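DUF4136 domain-containing protein (PDB 4F54) is of unknown function, a predicted lipoprotein from Bacteroides thetaiotaomicron whose DUF4136 domain is related to the TolB N-terminal family. Local coordinates at residues Ala63-Asn68 against Gln186-Ser191. Numbering follows the deposited sequence.
Sequences AAYTEN and QSFTQS
The Phe-188 ring lies flat beneath the side chain of Asn-68 and turns its rim to Tyr-65. Asn-68 CB stands over the middle of this ring, 3.5 Å from the centroid and 14° off the normal, a CH-pi contact. Beyond CB the carboxamide runs outward past the CG-CD1 side of the ring, nearly parallel to it (6° between planes), with Asn-68 OD1 3.4 Å from Phe-188 CB. Asn-68 ND2 donates to Ala-64 O one turn back (2.8 Å), above the carbonyl plane, which limits the turning of the amide, while Asn-68 N reaches the same oxygen from the opposite face; ND2 also bonds Asn-185 OD1 of the facing helix. The Tyr-65 and Phe-188 side chains cross at about a right angle, Tyr-65 CD1 lying in the plane of the Phe-188 ring, 3.7 Å from Phe-188 CE1. Phe-188 CG, anti to the carbonyl carbon (chi1 -76°), sets the ring under Asn-68 CB. The Tyr-65 hydroxyl bonds Thr-142 OG1 of the sheet, and a water 2.5 Å from Tyr-65 OH donates to Ser-187 OG. Replacing Phe-188 by an alanine is likely to open a gap between the helices, leaving the Asn-68 amide without its stacking surface and Tyr-65 CD1 without its aromatic neighbour. Helices 56-70 and 179-189 thus meet through CH-pi, amide-ring and aromatic packing, supplemented by the Asn-68 to Asn-185 bond, while Thr-142 and water satisfy the Tyr-65 hydroxyl.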
loop_
_atom_site.group_PDB
_atom_site.type_symbol
_atom_site.label_atom_id
_atom_site.label_comp_id
_atom_site.label_asym_id
_atom_site.label_seq_id
_atom_site.Cartn_x
_atom_site.Cartn_y
_atom_site.Cartn_z
ATOM N N ALA A 63 -9.971 -7.498 1.471
ATOM C CA ALA A 63 -11.401 -7.148 1.575
ATOM C C ALA A 63 -11.599 -5.827 2.331
ATOM O O ALA A 63 -12.514 -5.032 1.977
ATOM C CB ALA A 63 -12.215 -8.298 2.227
ATOM N N ALA A 64 -10.752 -5.560 3.335
ATOM C CA ALA A 64 -10.851 -4.293 4.117
ATOM C C ALA A 64 -10.550 -3.081 3.222
ATOM O O ALA A 64 -11.236 -2.064 3.301
ATOM C CB ALA A 64 -9.974 -4.302 5.384
ATOM N N TYR A 65 -9.547 -3.199 2.338
ATOM C CA TYR A 65 -9.266 -2.119 1.324
ATOM C C TYR A 65 -10.485 -1.927 0.440
ATOM O O TYR A 65 -10.912 -0.796 0.210
ATOM C CB TYR A 65 -8.012 -2.454 0.493
ATOM C CG TYR A 65 -6.746 -2.125 1.317
ATOM C CD1 TYR A 65 -6.394 -0.800 1.579
ATOM C CD2 TYR A 65 -5.953 -3.123 1.873
ATOM C CE1 TYR A 65 -5.295 -0.461 2.385
ATOM C CE2 TYR A 65 -4.849 -2.796 2.641
ATOM C CZ TYR A 65 -4.517 -1.463 2.887
ATOM O OH TYR A 65 -3.419 -1.140 3.679
ATOM N N THR A 66 -10.998 -3.032 -0.097
ATOM C CA THR A 66 -12.184 -2.959 -0.957
ATOM C C THR A 66 -13.366 -2.269 -0.323
ATOM O O THR A 66 -13.950 -1.351 -0.906
ATOM C CB THR A 66 -12.537 -4.364 -1.469
ATOM O OG1 THR A 66 -11.472 -4.808 -2.314
ATOM C CG2 THR A 66 -13.895 -4.344 -2.239
ATOM N N GLU A 67 -13.713 -2.706 0.887
ATOM C CA GLU A 67 -14.825 -2.108 1.637
ATOM C C GLU A 67 -14.589 -0.615 1.918
ATOM O O GLU A 67 -15.451 0.213 1.747
ATOM C CB GLU A 67 -15.052 -2.901 2.920
ATOM C CG GLU A 67 -15.594 -4.290 2.603
ATOM C CD GLU A 67 -15.438 -5.289 3.738
ATOM O OE1 GLU A 67 -15.319 -4.864 4.910
ATOM O OE2 GLU A 67 -15.382 -6.505 3.426
ATOM N N ASN A 68 -13.389 -0.277 2.342
ATOM C CA ASN A 68 -13.079 1.105 2.629
ATOM C C ASN A 68 -13.184 2.022 1.423
ATOM O O ASN A 68 -13.730 3.114 1.532
ATOM C CB ASN A 68 -11.683 1.237 3.274
ATOM C CG ASN A 68 -11.733 1.103 4.783
ATOM O OD1 ASN A 68 -12.187 2.049 5.495
ATOM N ND2 ASN A 68 -11.302 -0.077 5.294
ATOM N N GLN A 186 -8.205 2.206 10.216
ATOM C CA GLN A 186 -7.681 3.450 10.778
ATOM C C GLN A 186 -7.004 4.348 9.762
ATOM O O GLN A 186 -7.139 5.568 9.803
ATOM C CB GLN A 186 -6.731 3.169 11.952
ATOM C CG GLN A 186 -6.051 4.407 12.534
ATOM C CD GLN A 186 -7.024 5.443 13.093
ATOM O OE1 GLN A 186 -8.024 5.093 13.740
ATOM N NE2 GLN A 186 -6.720 6.724 12.879
ATOM N N SER A 187 -6.299 3.728 8.820
ATOM C CA SER A 187 -5.596 4.481 7.769
ATOM C C SER A 187 -6.588 5.280 6.929
ATOM O O SER A 187 -6.307 6.422 6.533
ATOM C CB SER A 187 -4.727 3.575 6.885
ATOM O OG SER A 187 -5.476 2.778 5.938
ATOM N N PHE A 188 -7.779 4.731 6.718
ATOM C CA PHE A 188 -8.828 5.512 6.030
ATOM C C PHE A 188 -9.481 6.559 6.919
ATOM O O PHE A 188 -9.745 7.667 6.469
ATOM C CB PHE A 188 -9.885 4.589 5.391
ATOM C CG PHE A 188 -9.403 3.935 4.145
ATOM C CD1 PHE A 188 -8.726 2.700 4.189
ATOM C CD2 PHE A 188 -9.568 4.553 2.951
ATOM C CE1 PHE A 188 -8.271 2.086 3.020
ATOM C CE2 PHE A 188 -9.111 3.964 1.801
ATOM C CZ PHE A 188 -8.442 2.725 1.836
ATOM N N THR A 189 -9.734 6.228 8.191
ATOM C CA THR A 189 -10.306 7.180 9.135
ATOM C C THR A 189 -9.492 8.480 9.235
ATOM O O THR A 189 -10.037 9.572 9.268
ATOM C CB THR A 189 -10.455 6.529 10.535
ATOM O OG1 THR A 189 -11.291 5.370 10.396
ATOM C CG2 THR A 189 -11.047 7.524 11.531
ATOM N N GLN A 190 -8.174 8.343 9.268
ATOM C CA GLN A 190 -7.283 9.516 9.328
ATOM C C GLN A 190 -6.950 10.109 7.952
ATOM O O GLN A 190 -6.040 10.947 7.850
ATOM C CB GLN A 190 -5.987 9.158 10.103
ATOM C CG GLN A 190 -5.026 8.203 9.393
ATOM C CD GLN A 190 -3.888 7.793 10.307
ATOM O OE1 GLN A 190 -4.141 7.192 11.383
ATOM N NE2 GLN A 190 -2.615 8.024 9.877
ATOM N N SER A 191 -7.682 9.711 6.900
ATOM C CA SER A 191 -7.546 10.256 5.525
ATOM C C SER A 191 -8.916 10.828 5.029
ATOM O O SER A 191 -9.508 10.297 4.074
ATOM C CB SER A 191 -6.989 9.157 4.582
ATOM O OG SER A 191 -5.771 8.625 5.109
HETATM O O HOH W 1 -3.553 1.022 4.854
#